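Local coordinates for protein proteasome accessory factor B/C (PafBC) (Paenarthrobacter aurescens, PDB 6SJ9) that regulates transcription in the bacterial DNA damage response, probably binding DNA through its winged helix-turn-helix regions, at residues Ser98-Leu102 against Tyr397-Leu402; Gly138-Lys144 against Cys390-Glu395; Gln348-Met352 against Asp384-Leu388; Ser532-Phe536 against Asn548-Val554. All blocks are in the same frame, centred on the assembly; numbering follows the deposited sequence.

Contact 1: Ser98-Leu102 against Tyr397-Leu402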
loop_
_atom_site.group_PDB
_atom_site.type_symbol
_atom_site.label_atom_id
_atom_site.label_comp_id
_atom_site.label_asym_id
_atom_site.label_seq_id
_atom_site.Cartn_x
_atom_site.Cartn_y
_atom_site.Cartn_z
ATOM N N SER A 98 9.659 -6.665 7.731
ATOM C CA SER A 98 9.542 -5.529 6.841
ATOM C C SER A 98 8.607 -5.807 5.682
ATOM O O SER A 98 7.909 -4.891 5.229
ATOM C CB SER A 98 10.925 -5.177 6.293
ATOM O OG SER A 98 11.846 -4.977 7.361
ATOM N N THR A 99 8.582 -7.053 5.186
ATOM C CA THR A 99 7.687 -7.363 4.075
ATOM C C THR A 99 6.230 -7.390 4.531
ATOM O O THR A 99 5.372 -6.817 3.870
ATOM C CB THR A 99 8.065 -8.707 3.439
ATOM O OG1 THR A 99 9.462 -8.709 3.136
ATOM C CG2 THR A 99 7.260 -8.954 2.162
ATOM N N VAL A 100 5.953 -7.980 5.697
ATOM C CA VAL A 100 4.607 -7.937 6.255
ATOM C C VAL A 100 4.166 -6.500 6.434
ATOM O O VAL A 100 3.063 -6.099 6.044
ATOM C CB VAL A 100 4.569 -8.658 7.604
ATOM C CG1 VAL A 100 3.155 -8.401 8.276
ATOM C CG2 VAL A 100 4.863 -10.098 7.427
ATOM N N LEU A 101 5.062 -5.691 6.985
ATOM C CA LEU A 101 4.766 -4.290 7.222
ATOM C C LEU A 101 4.397 -3.577 5.936
ATOM O O LEU A 101 3.662 -2.586 5.955
ATOM C CB LEU A 101 5.978 -3.656 7.882
ATOM C CG LEU A 101 5.694 -2.367 8.588
ATOM C CD1 LEU A 101 4.734 -2.675 9.683
ATOM C CD2 LEU A 101 6.982 -1.884 9.098
ATOM N N LEU A 102 4.955 -4.032 4.820
ATOM C CA LEU A 102 4.671 -3.460 3.514
ATOM C C LEU A 102 3.233 -3.711 3.081
ATOM O O LEU A 102 2.562 -2.816 2.557
ATOM C CB LEU A 102 5.631 -4.088 2.516
ATOM C CG LEU A 102 5.551 -3.746 1.050
ATOM C CD1 LEU A 102 5.333 -2.251 0.910
ATOM C CD2 LEU A 102 6.920 -4.158 0.436
ATOM N N TYR A 397 6.375 4.322 5.140
ATOM C CA TYR A 397 7.147 3.085 5.044
ATOM C C TYR A 397 8.555 3.471 4.579
ATOM O O TYR A 397 8.685 4.161 3.561
ATOM C CB TYR A 397 6.513 2.095 4.049
ATOM C CG TYR A 397 7.156 0.713 4.124
ATOM C CD1 TYR A 397 6.750 -0.212 5.085
ATOM C CD2 TYR A 397 8.237 0.371 3.304
ATOM C CE1 TYR A 397 7.359 -1.462 5.184
ATOM C CE2 TYR A 397 8.858 -0.876 3.403
ATOM C CZ TYR A 397 8.421 -1.787 4.359
ATOM O OH TYR A 397 9.037 -3.025 4.480
ATOM N N PRO A 398 9.625 3.024 5.233
ATOM C CA PRO A 398 10.975 3.508 4.874
ATOM C C PRO A 398 11.521 2.893 3.592
ATOM O O PRO A 398 11.239 1.738 3.264
ATOM C CB PRO A 398 11.831 3.093 6.072
ATOM C CG PRO A 398 10.911 2.197 6.919
ATOM C CD PRO A 398 9.655 1.938 6.218
ATOM N N ASP A 399 12.374 3.669 2.898
ATOM C CA ASP A 399 12.843 3.293 1.563
ATOM C C ASP A 399 14.084 2.405 1.581
ATOM O O ASP A 399 14.479 1.895 0.528
ATOM C CB ASP A 399 13.139 4.544 0.709
ATOM C CG ASP A 399 14.148 5.479 1.354
ATOM O OD1 ASP A 399 15.321 5.079 1.508
ATOM O OD2 ASP A 399 13.768 6.608 1.728
ATOM N N ASP A 400 14.728 2.249 2.731
ATOM C CA ASP A 400 15.986 1.519 2.853
ATOM C C ASP A 400 15.805 0.234 3.654
ATOM O O ASP A 400 16.639 -0.104 4.492
ATOM C CB ASP A 400 17.066 2.407 3.478
ATOM C CG ASP A 400 16.598 3.131 4.762
ATOM O OD1 ASP A 400 15.560 2.753 5.345
ATOM O OD2 ASP A 400 17.303 4.070 5.208
ATOM N N LEU A 401 14.682 -0.456 3.471
ATOM C CA LEU A 401 14.406 -1.673 4.227
ATOM C C LEU A 401 14.515 -2.995 3.452
ATOM O O LEU A 401 14.967 -3.984 4.030
ATOM C CB LEU A 401 13.002 -1.540 4.845
ATOM C CG LEU A 401 12.610 -2.163 6.190
ATOM C CD1 LEU A 401 13.656 -1.880 7.254
ATOM C CD2 LEU A 401 11.215 -1.699 6.660
ATOM N N LEU A 402 14.092 -3.069 2.175
ATOM C CA LEU A 402 14.053 -4.324 1.408
ATOM C C LEU A 402 14.990 -4.334 0.205
ATOM O O LEU A 402 14.836 -3.526 -0.716
ATOM C CB LEU A 402 12.636 -4.631 0.931
ATOM C CG LEU A 402 11.743 -4.991 2.107
ATOM C CD1 LEU A 402 10.483 -5.602 1.640
ATOM C CD2 LEU A 402 12.483 -5.926 3.016
HETATM O O HOH W 1 14.667 -5.027 6.366
#

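Contact 2: Gly138-Lys144 against Cys390-Glu395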
loop_
_atom_site.group_PDB
_atom_site.type_symbol
_atom_site.label_atom_id
_atom_site.label_comp_id
_atom_site.label_asym_id
_atom_site.label_seq_id
_atom_site.Cartn_x
_atom_site.Cartn_y
_atom_site.Cartn_z
ATOM N N GLY A 138 -0.693 11.205 5.757
ATOM C CA GLY A 138 -0.213 9.839 5.708
ATOM C C GLY A 138 -0.449 9.120 4.400
ATOM O O GLY A 138 -0.319 7.888 4.363
ATOM N N VAL A 139 -0.833 9.840 3.340
ATOM C CA VAL A 139 -0.959 9.291 1.986
ATOM C C VAL A 139 -0.162 10.172 1.023
ATOM O O VAL A 139 -0.365 11.392 0.964
ATOM C CB VAL A 139 -2.431 9.171 1.516
ATOM C CG1 VAL A 139 -2.505 8.546 0.143
ATOM C CG2 VAL A 139 -3.253 8.356 2.498
ATOM N N GLN A 140 0.720 9.554 0.258
ATOM C CA GLN A 140 1.497 10.210 -0.777
ATOM C C GLN A 140 1.171 9.524 -2.091
ATOM O O GLN A 140 0.629 8.412 -2.090
ATOM C CB GLN A 140 2.994 10.102 -0.452
ATOM C CG GLN A 140 3.534 8.722 -0.646
ATOM C CD GLN A 140 4.954 8.558 -0.148
ATOM O OE1 GLN A 140 5.570 9.504 0.343
ATOM N NE2 GLN A 140 5.493 7.359 -0.306
ATOM N N PRO A 141 1.482 10.146 -3.232
ATOM C CA PRO A 141 1.278 9.453 -4.510
ATOM C C PRO A 141 2.078 8.160 -4.546
ATOM O O PRO A 141 3.166 8.051 -3.986
ATOM C CB PRO A 141 1.785 10.458 -5.545
ATOM C CG PRO A 141 1.638 11.776 -4.850
ATOM C CD PRO A 141 1.936 11.531 -3.430
ATOM N N ARG A 142 1.518 7.158 -5.181
ATOM C CA ARG A 142 2.155 5.856 -5.194
ATOM C C ARG A 142 3.066 5.784 -6.414
ATOM O O ARG A 142 2.601 5.836 -7.561
ATOM C CB ARG A 142 1.110 4.747 -5.197
ATOM C CG ARG A 142 1.753 3.401 -4.977
ATOM C CD ARG A 142 2.165 3.265 -3.534
ATOM N NE ARG A 142 1.033 2.956 -2.671
ATOM C CZ ARG A 142 1.014 1.914 -1.848
ATOM N NH1 ARG A 142 -0.046 1.690 -1.086
ATOM N NH2 ARG A 142 2.053 1.083 -1.816
ATOM N N ILE A 143 4.364 5.717 -6.163
ATOM C CA ILE A 143 5.352 5.640 -7.215
ATOM C C ILE A 143 5.783 4.203 -7.317
ATOM O O ILE A 143 6.351 3.656 -6.374
ATOM C CB ILE A 143 6.560 6.529 -6.959
ATOM C CG1 ILE A 143 6.110 7.954 -6.630
ATOM C CG2 ILE A 143 7.485 6.430 -8.212
ATOM C CD1 ILE A 143 5.543 8.720 -7.754
ATOM N N LYS A 144 5.475 3.553 -8.421
ATOM C CA LYS A 144 5.827 2.151 -8.505
ATOM C C LYS A 144 6.347 1.876 -9.896
ATOM O O LYS A 144 6.097 2.657 -10.813
ATOM C CB LYS A 144 4.597 1.309 -8.134
ATOM C CG LYS A 144 3.512 1.347 -9.134
ATOM C CD LYS A 144 2.616 0.116 -9.046
ATOM C CE LYS A 144 1.176 0.565 -8.846
ATOM N NZ LYS A 144 0.608 0.390 -7.458
ATOM N N CYS A 390 6.022 -5.057 -5.599
ATOM C CA CYS A 390 6.253 -4.199 -6.768
ATOM C C CYS A 390 5.266 -3.051 -6.816
ATOM O O CYS A 390 4.956 -2.534 -7.894
ATOM C CB CYS A 390 6.176 -5.004 -8.089
ATOM S SG CYS A 390 7.258 -6.479 -8.109
ATOM N N SER A 391 4.726 -2.675 -5.668
ATOM C CA SER A 391 3.702 -1.656 -5.598
ATOM C C SER A 391 4.234 -0.396 -5.006
ATOM O O SER A 391 3.444 0.504 -4.720
ATOM C CB SER A 391 2.496 -2.120 -4.789
ATOM O OG SER A 391 1.820 -3.091 -5.532
ATOM N N GLY A 392 5.542 -0.327 -4.792
ATOM C CA GLY A 392 6.118 0.864 -4.246
ATOM C C GLY A 392 5.988 0.810 -2.749
ATOM O O GLY A 392 5.516 -0.170 -2.157
ATOM N N LEU A 393 6.494 1.874 -2.120
ATOM C CA LEU A 393 6.518 2.020 -0.673
ATOM C C LEU A 393 5.499 3.087 -0.301
ATOM O O LEU A 393 5.606 4.221 -0.794
ATOM C CB LEU A 393 7.920 2.401 -0.183
ATOM C CG LEU A 393 8.992 1.415 -0.697
ATOM C CD1 LEU A 393 10.351 1.710 -0.134
ATOM C CD2 LEU A 393 8.639 -0.060 -0.424
ATOM N N PRO A 394 4.471 2.788 0.483
ATOM C CA PRO A 394 3.555 3.852 0.903
ATOM C C PRO A 394 4.288 4.891 1.748
ATOM O O PRO A 394 5.427 4.706 2.201
ATOM C CB PRO A 394 2.451 3.113 1.679
ATOM C CG PRO A 394 2.470 1.714 1.143
ATOM C CD PRO A 394 3.954 1.439 0.816
ATOM N N GLU A 395 3.587 5.983 2.018
ATOM C CA GLU A 395 4.169 6.981 2.893
ATOM C C GLU A 395 4.266 6.428 4.305
ATOM O O GLU A 395 3.473 5.581 4.726
ATOM C CB GLU A 395 3.339 8.262 2.906
ATOM C CG GLU A 395 4.147 9.445 3.416
ATOM C CD GLU A 395 3.463 10.142 4.582
ATOM O OE1 GLU A 395 2.861 11.215 4.358
ATOM O OE2 GLU A 395 3.502 9.601 5.712
#

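Contact 3: Gln348-Met352 against Asp384-Leu388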
loop_
_atom_site.group_PDB
_atom_site.type_symbol
_atom_site.label_atom_id
_atom_site.label_comp_id
_atom_site.label_asym_id
_atom_site.label_seq_id
_atom_site.Cartn_x
_atom_site.Cartn_y
_atom_site.Cartn_z
ATOM N N GLN A 348 -6.303 -14.252 -0.852
ATOM C CA GLN A 348 -5.092 -13.722 -1.469
ATOM C C GLN A 348 -4.204 -13.025 -0.436
ATOM O O GLN A 348 -2.971 -13.150 -0.470
ATOM C CB GLN A 348 -5.472 -12.769 -2.614
ATOM C CG GLN A 348 -4.300 -12.205 -3.376
ATOM C CD GLN A 348 -4.746 -11.509 -4.658
ATOM O OE1 GLN A 348 -5.879 -11.007 -4.743
ATOM N NE2 GLN A 348 -3.871 -11.493 -5.659
ATOM N N LEU A 349 -4.815 -12.306 0.498
ATOM C CA LEU A 349 -4.015 -11.683 1.541
ATOM C C LEU A 349 -3.336 -12.728 2.398
ATOM O O LEU A 349 -2.158 -12.593 2.707
ATOM C CB LEU A 349 -4.865 -10.782 2.426
ATOM C CG LEU A 349 -5.294 -9.562 1.614
ATOM C CD1 LEU A 349 -6.415 -9.060 2.388
ATOM C CD2 LEU A 349 -4.224 -8.477 1.418
ATOM N N ALA A 350 -4.066 -13.783 2.769
ATOM C CA ALA A 350 -3.468 -14.827 3.586
ATOM C C ALA A 350 -2.355 -15.527 2.822
ATOM O O ALA A 350 -1.299 -15.799 3.383
ATOM C CB ALA A 350 -4.524 -15.846 4.021
ATOM N N ARG A 351 -2.569 -15.806 1.533
ATOM C CA ARG A 351 -1.511 -16.431 0.744
ATOM C C ARG A 351 -0.274 -15.532 0.657
ATOM O O ARG A 351 0.856 -16.005 0.791
ATOM C CB ARG A 351 -2.040 -16.792 -0.644
ATOM C CG ARG A 351 -0.976 -17.400 -1.587
ATOM C CD ARG A 351 -1.610 -17.964 -2.848
ATOM N NE ARG A 351 -2.092 -16.886 -3.725
ATOM C CZ ARG A 351 -3.365 -16.672 -4.033
ATOM N NH1 ARG A 351 -4.310 -17.475 -3.552
ATOM N NH2 ARG A 351 -3.703 -15.670 -4.849
HETATM N N MSE A 352 -0.458 -14.248 0.432
HETATM C CA MSE A 352 0.685 -13.319 0.375
HETATM C C MSE A 352 1.464 -13.313 1.656
HETATM O O MSE A 352 2.684 -13.244 1.580
HETATM C CB MSE A 352 0.289 -11.859 0.029
HETATM C CG MSE A 352 -0.087 -11.713 -1.400
HETATM SE SE MSE A 352 -0.821 -9.938 -1.985
HETATM C CE MSE A 352 -2.480 -9.960 -1.008
ATOM N N ASP A 384 0.382 -11.929 -7.430
ATOM C CA ASP A 384 0.459 -11.798 -5.973
ATOM C C ASP A 384 1.728 -11.090 -5.571
ATOM O O ASP A 384 1.708 -10.246 -4.692
ATOM C CB ASP A 384 0.444 -13.156 -5.255
ATOM C CG ASP A 384 -0.891 -13.873 -5.366
ATOM O OD1 ASP A 384 -1.929 -13.239 -5.622
ATOM O OD2 ASP A 384 -0.885 -15.096 -5.169
ATOM N N LEU A 385 2.851 -11.430 -6.216
ATOM C CA LEU A 385 4.118 -10.830 -5.829
ATOM C C LEU A 385 4.187 -9.381 -6.263
ATOM O O LEU A 385 4.760 -8.558 -5.548
ATOM C CB LEU A 385 5.310 -11.628 -6.392
ATOM C CG LEU A 385 5.496 -12.998 -5.759
ATOM C CD1 LEU A 385 6.480 -13.871 -6.497
ATOM C CD2 LEU A 385 6.004 -12.802 -4.347
ATOM N N LYS A 386 3.627 -9.045 -7.440
ATOM C CA LYS A 386 3.616 -7.644 -7.871
ATOM C C LYS A 386 2.806 -6.784 -6.899
ATOM O O LYS A 386 3.182 -5.652 -6.609
ATOM C CB LYS A 386 3.045 -7.521 -9.298
ATOM C CG LYS A 386 4.046 -7.993 -10.435
ATOM C CD LYS A 386 3.289 -8.265 -11.779
ATOM C CE LYS A 386 2.358 -7.094 -12.252
ATOM N NZ LYS A 386 1.525 -7.545 -13.447
ATOM N N ILE A 387 1.671 -7.292 -6.412
ATOM C CA ILE A 387 0.906 -6.541 -5.415
ATOM C C ILE A 387 1.741 -6.345 -4.166
ATOM O O ILE A 387 1.795 -5.249 -3.597
ATOM C CB ILE A 387 -0.402 -7.279 -5.069
ATOM C CG1 ILE A 387 -1.350 -7.248 -6.265
ATOM C CG2 ILE A 387 -1.065 -6.582 -3.819
ATOM C CD1 ILE A 387 -2.372 -8.342 -6.221
ATOM N N LEU A 388 2.438 -7.404 -3.737
ATOM C CA LEU A 388 3.127 -7.367 -2.463
ATOM C C LEU A 388 4.399 -6.505 -2.514
ATOM O O LEU A 388 4.629 -5.669 -1.624
ATOM C CB LEU A 388 3.497 -8.802 -2.018
ATOM C CG LEU A 388 4.333 -8.915 -0.729
ATOM C CD1 LEU A 388 3.446 -8.430 0.417
ATOM C CD2 LEU A 388 4.781 -10.361 -0.429
#

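Contact 4: Ser532-Phe536 against Asn548-Val554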
loop_
_atom_site.group_PDB
_atom_site.type_symbol
_atom_site.label_atom_id
_atom_site.label_comp_id
_atom_site.label_asym_id
_atom_site.label_seq_id
_atom_site.Cartn_x
_atom_site.Cartn_y
_atom_site.Cartn_z
ATOM N N SER A 532 -10.673 4.830 14.215
ATOM C CA SER A 532 -11.761 5.383 15.025
ATOM C C SER A 532 -13.131 5.382 14.316
ATOM O O SER A 532 -14.048 6.079 14.757
ATOM C CB SER A 532 -11.421 6.804 15.475
ATOM O OG SER A 532 -10.220 6.785 16.222
ATOM N N THR A 533 -13.316 4.586 13.246
ATOM C CA THR A 533 -14.581 4.509 12.516
ATOM C C THR A 533 -15.174 3.109 12.529
ATOM O O THR A 533 -14.471 2.126 12.256
ATOM C CB THR A 533 -14.394 4.994 11.079
ATOM O OG1 THR A 533 -13.753 6.268 11.116
ATOM C CG2 THR A 533 -15.719 5.125 10.351
ATOM N N TRP A 534 -16.492 3.026 12.774
ATOM C CA TRP A 534 -17.163 1.733 12.733
ATOM C C TRP A 534 -17.689 1.446 11.333
ATOM O O TRP A 534 -18.228 2.314 10.652
ATOM C CB TRP A 534 -18.297 1.634 13.764
ATOM C CG TRP A 534 -17.755 1.364 15.127
ATOM C CD1 TRP A 534 -17.516 2.280 16.115
ATOM C CD2 TRP A 534 -17.284 0.106 15.613
ATOM N NE1 TRP A 534 -16.942 1.660 17.201
ATOM C CE2 TRP A 534 -16.804 0.319 16.926
ATOM C CE3 TRP A 534 -17.250 -1.190 15.075
ATOM C CZ2 TRP A 534 -16.285 -0.717 17.726
ATOM C CZ3 TRP A 534 -16.722 -2.231 15.862
ATOM C CH2 TRP A 534 -16.226 -1.966 17.189
ATOM N N TYR A 535 -17.545 0.206 10.924
ATOM C CA TYR A 535 -18.048 -0.261 9.648
ATOM C C TYR A 535 -18.791 -1.564 9.863
ATOM O O TYR A 535 -18.558 -2.279 10.848
ATOM C CB TYR A 535 -16.920 -0.544 8.638
ATOM C CG TYR A 535 -16.015 0.619 8.295
ATOM C CD1 TYR A 535 -14.953 0.991 9.144
ATOM C CD2 TYR A 535 -16.176 1.299 7.102
ATOM C CE1 TYR A 535 -14.113 2.045 8.800
ATOM C CE2 TYR A 535 -15.368 2.335 6.751
ATOM C CZ TYR A 535 -14.316 2.694 7.609
ATOM O OH TYR A 535 -13.514 3.737 7.253
ATOM N N PHE A 536 -19.703 -1.897 8.952
ATOM C CA PHE A 536 -20.185 -3.272 8.984
ATOM C C PHE A 536 -20.156 -3.840 7.574
ATOM O O PHE A 536 -20.583 -3.193 6.614
ATOM C CB PHE A 536 -21.565 -3.441 9.608
ATOM C CG PHE A 536 -22.670 -2.709 8.912
ATOM C CD1 PHE A 536 -22.806 -1.330 9.028
ATOM C CD2 PHE A 536 -23.644 -3.416 8.260
ATOM C CE1 PHE A 536 -23.843 -0.667 8.418
ATOM C CE2 PHE A 536 -24.694 -2.761 7.660
ATOM C CZ PHE A 536 -24.794 -1.399 7.737
ATOM N N ASN A 548 -19.233 -2.961 2.265
ATOM C CA ASN A 548 -18.818 -2.488 3.576
ATOM C C ASN A 548 -19.359 -1.098 3.738
ATOM O O ASN A 548 -19.005 -0.212 2.965
ATOM C CB ASN A 548 -17.279 -2.511 3.721
ATOM C CG ASN A 548 -16.789 -3.908 3.820
ATOM O OD1 ASN A 548 -16.677 -4.429 4.923
ATOM N ND2 ASN A 548 -16.614 -4.580 2.691
ATOM N N PHE A 549 -20.214 -0.924 4.740
ATOM C CA PHE A 549 -20.937 0.311 4.975
ATOM C C PHE A 549 -20.378 1.009 6.211
ATOM O O PHE A 549 -19.871 0.362 7.137
ATOM C CB PHE A 549 -22.436 -0.000 5.202
ATOM C CG PHE A 549 -23.138 -0.720 4.005
ATOM C CD1 PHE A 549 -23.241 -2.099 3.964
ATOM C CD2 PHE A 549 -23.749 0.009 3.004
ATOM C CE1 PHE A 549 -23.935 -2.753 2.903
ATOM C CE2 PHE A 549 -24.431 -0.621 1.925
ATOM C CZ PHE A 549 -24.507 -1.991 1.867
ATOM N N ARG A 550 -20.543 2.320 6.248
ATOM C CA ARG A 550 -20.163 3.129 7.398
ATOM C C ARG A 550 -21.337 3.210 8.359
ATOM O O ARG A 550 -22.436 3.611 7.958
ATOM C CB ARG A 550 -19.759 4.548 6.975
ATOM C CG ARG A 550 -18.444 4.633 6.156
ATOM C CD ARG A 550 -18.100 6.074 5.765
ATOM N NE ARG A 550 -17.997 6.996 6.917
ATOM C CZ ARG A 550 -16.853 7.270 7.563
ATOM N NH1 ARG A 550 -15.705 6.713 7.165
ATOM N NH2 ARG A 550 -16.849 8.111 8.613
ATOM N N LEU A 551 -21.095 2.843 9.619
ATOM C CA LEU A 551 -22.142 2.934 10.628
ATOM C C LEU A 551 -22.701 4.347 10.697
ATOM O O LEU A 551 -23.924 4.547 10.847
ATOM C CB LEU A 551 -21.596 2.503 11.990
ATOM C CG LEU A 551 -22.654 2.166 13.042
ATOM C CD1 LEU A 551 -23.440 0.996 12.570
ATOM C CD2 LEU A 551 -21.966 1.767 14.323
ATOM N N ASP A 552 -21.829 5.352 10.564
ATOM C CA ASP A 552 -22.311 6.707 10.747
ATOM C C ASP A 552 -23.038 7.176 9.529
ATOM O O ASP A 552 -23.395 8.352 9.485
ATOM C CB ASP A 552 -21.170 7.707 11.099
ATOM C CG ASP A 552 -20.142 7.935 9.966
ATOM O OD1 ASP A 552 -20.371 7.630 8.768
ATOM O OD2 ASP A 552 -19.051 8.471 10.289
ATOM N N ARG A 553 -23.269 6.292 8.538
ATOM C CA ARG A 553 -24.143 6.650 7.421
ATOM C C ARG A 553 -25.458 5.892 7.429
ATOM O O ARG A 553 -26.257 6.066 6.516
ATOM C CB ARG A 553 -23.426 6.501 6.067
ATOM C CG ARG A 553 -22.481 7.680 5.958
ATOM C CD ARG A 553 -22.017 8.077 4.594
ATOM N NE ARG A 553 -22.805 7.648 3.439
ATOM C CZ ARG A 553 -22.228 7.511 2.253
ATOM N NH1 ARG A 553 -20.929 7.784 2.158
ATOM N NH2 ARG A 553 -22.900 7.115 1.194
ATOM N N VAL A 554 -25.714 5.089 8.454
ATOM C CA VAL A 554 -26.989 4.414 8.550
ATOM C C VAL A 554 -28.062 5.420 8.897
ATOM O O VAL A 554 -27.974 6.101 9.923
ATOM C CB VAL A 554 -26.914 3.304 9.604
ATOM C CG1 VAL A 554 -28.320 2.768 9.924
ATOM C CG2 VAL A 554 -26.019 2.206 9.079
HETATM O O HOH W 2 -19.041 5.122 10.781
HETATM O O HOH W 3 -14.849 5.202 4.946
#

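Contact 1: Ser98-Leu102 against Tyr397-Leu402
The phenol of Y397 reaches the side of the helix carrying S98, L101 and L102, its OH meeting S98 O as donor; CG lies opposite the backbone N (chi1 -170°), which carries the ring toward the helix. The modelled separation of Y397 OH and S98 O, 2.3 Å, is too short to trust, but the pairing suits a tyrosine, which can bring a hydroxyl to a helix carbonyl while its ring stays among carbons. At the edge of the ring, in its plane, L101 CB touches Y397 CE1 at 3.7 Å, and L102 CB lies 4.1 Å from CZ of the same ring. Within the loop, P398 CD lies over one ring face, offset toward its rim. L401 comes next, pressing CG to within 3.1 Å of S98 OG, a tight approach; that hydroxyl is bonded to T94 O and accepts from a water, which also donates to L401 O. An alanine here would keep that carbonyl but is likely to open a gap beside S98 and L93, where the branched end now packs. L402 then sends CD2 to 3.7 Å from S98 CB, and its CD1 meets T99 OG1, itself bonded to P95 O, the two side chains crossing at about a right angle. Helix 95-118 thus packs against the loop that leads from the third helix of a winged helix-turn-helix, 378-389, into the wing hairpin 404-413.

Contact 2: Gly138-Lys144 against Cys390-Glu395
Q140 crosses E395 obliquely, touching it from CB to its amide. Its CB starts 3.8 Å from E395 CB, and CG moves in to 3.6 Å from that same E395 CB. CD then rests over E395 CA and CB, and at the end the two amide atoms part: OE1 lies 3.4 Å from E395 CG, while NE2 gives a weak, bent hydrogen bond to L393 O, 3.2 Å away. Beyond CG the chain is extended (chi2 -172°), which is what carries the amide along the loop backbone; glutamine suits the place by combining aliphatic length with a donor for the L393 carbonyl. The loop it meets follows 378-389, the third helix of the winged helix-turn-helix fold, and runs roughly antiparallel to 138-144. Further along, P394 CG sits over one face of the R142 guanidinium, 3.1 Å from NH2. R142 bends at chi2 and chi3, so that NH2 can also make a weak hydrogen bond to S391 O while NH1 forms a salt bridge with E109. At G392 the positive phi and the closeness of I143 O would make any CB clash; its CA instead approaches I143 O at 3.5 Å in a CA-H...O contact.

Contact 3: Gln348-Met352 against Asp384-Leu388
The guanidinium of R351 turns one edge to the carboxylate of D384, the two planes only 28° apart, and has Q348 CA over one of its faces, offset toward the rim. The grip is side-on: NE donates to D384 OD2 at 2.6 Å, and NH2 to D384 OD1 at 3.1 Å, with a second, more bent bond from NH2 to OD2. The R351 chain is extended until chi3 (71°), and that single bend swings the NE and NH2 edge round to the acid. The Q348 amide is turned steeply against the carboxylate, and its NE2 meets D384 OD1 almost in line with the C-O bond, 2.6 Å away. Both oxygens of the buried D384 therefore accept two hydrogen bonds each, which would probably stabilise its negative charge. These residues join the first and third helices, 346-360 and 378-389, of a winged helix-turn-helix domain of the PafC type, whose short segments here cross nearly at right angles (80°) with axes 10.6 Å apart. Next to the polar cluster the interface turns apolar. M352, present as selenomethionine, sends its long unbranched chain between the helices, SE lying 3.7 Å from D384 O; the slender selenoether tip reaches I387 CG2 at 3.8 Å, at about a right angle to that side chain. I387 also directs CD1 at Q348 NE2, coming from the opposite direction. L388 has its CD2 beside M352 O and also packs on T99 and L103 of helix 95-118.

Contact 4: Ser532-Phe536 against Asn548-Val554
F536 holds one ring face over F549 CB, a CH-pi contact with that carbon 4.0 Å from the ring centroid, while the two aromatic rings are slid apart and scarcely overlap. The pair belongs to the 533-540/545-550 hairpin of a WYL domain with an Sm-like fold, and W534-Y535-F536 probably corresponds to the Trp-Tyr-Leu triplet that names it. With chi1 at 61°, F536 CG sits between its backbone N and carbonyl carbon, turning the ring across the neighbouring strand to reach V554 CG2 at 3.7 Å. F536 and F549 form the hydrogen-bonded pair, F549 N meeting F536 O almost straight (177°). Y535 and R550 form the adjoining non-hydrogen-bonded pair, their side chains running side by side. The R550 guanidinium grips D552 side-on, NH2 to OD2 at 2.8 Å, has T533 CG2 over one face, and gives NH1 to a water shared with Y535 OH. A leucine in its place would probably leave the D552 carboxylate without its countercharge and the T533 methyl without its flat partner. As the strand gives way to the 3-10 turn 551-553, L551 N still bonds W534 O at 3.1 Å, and a second water donates to W534 O and accepts from D552 N, its oxygen 2.8 Å from D552 N.

Overall arrangement
From the N terminus, helix 95-118 opens contact 1, the loop 138-144 opens contact 2 and helix 346-360 opens contact 3. They close in reverse order, at 384-388, 390-395 and 397-402, so contact 3 nests inside contact 2 and both inside contact 1. Their closing segments run almost continuously from the third helix of the winged helix-turn-helix toward its wing, tying this region to helix 95-118 and the loop beyond it. The three contacts touch: L102 packs on P394 and L388, and S391 OG probably bonds K386 O. Contact 4 follows in series, a local hairpin in the later WYL domain, its centre about 27 Å from that of contact 3.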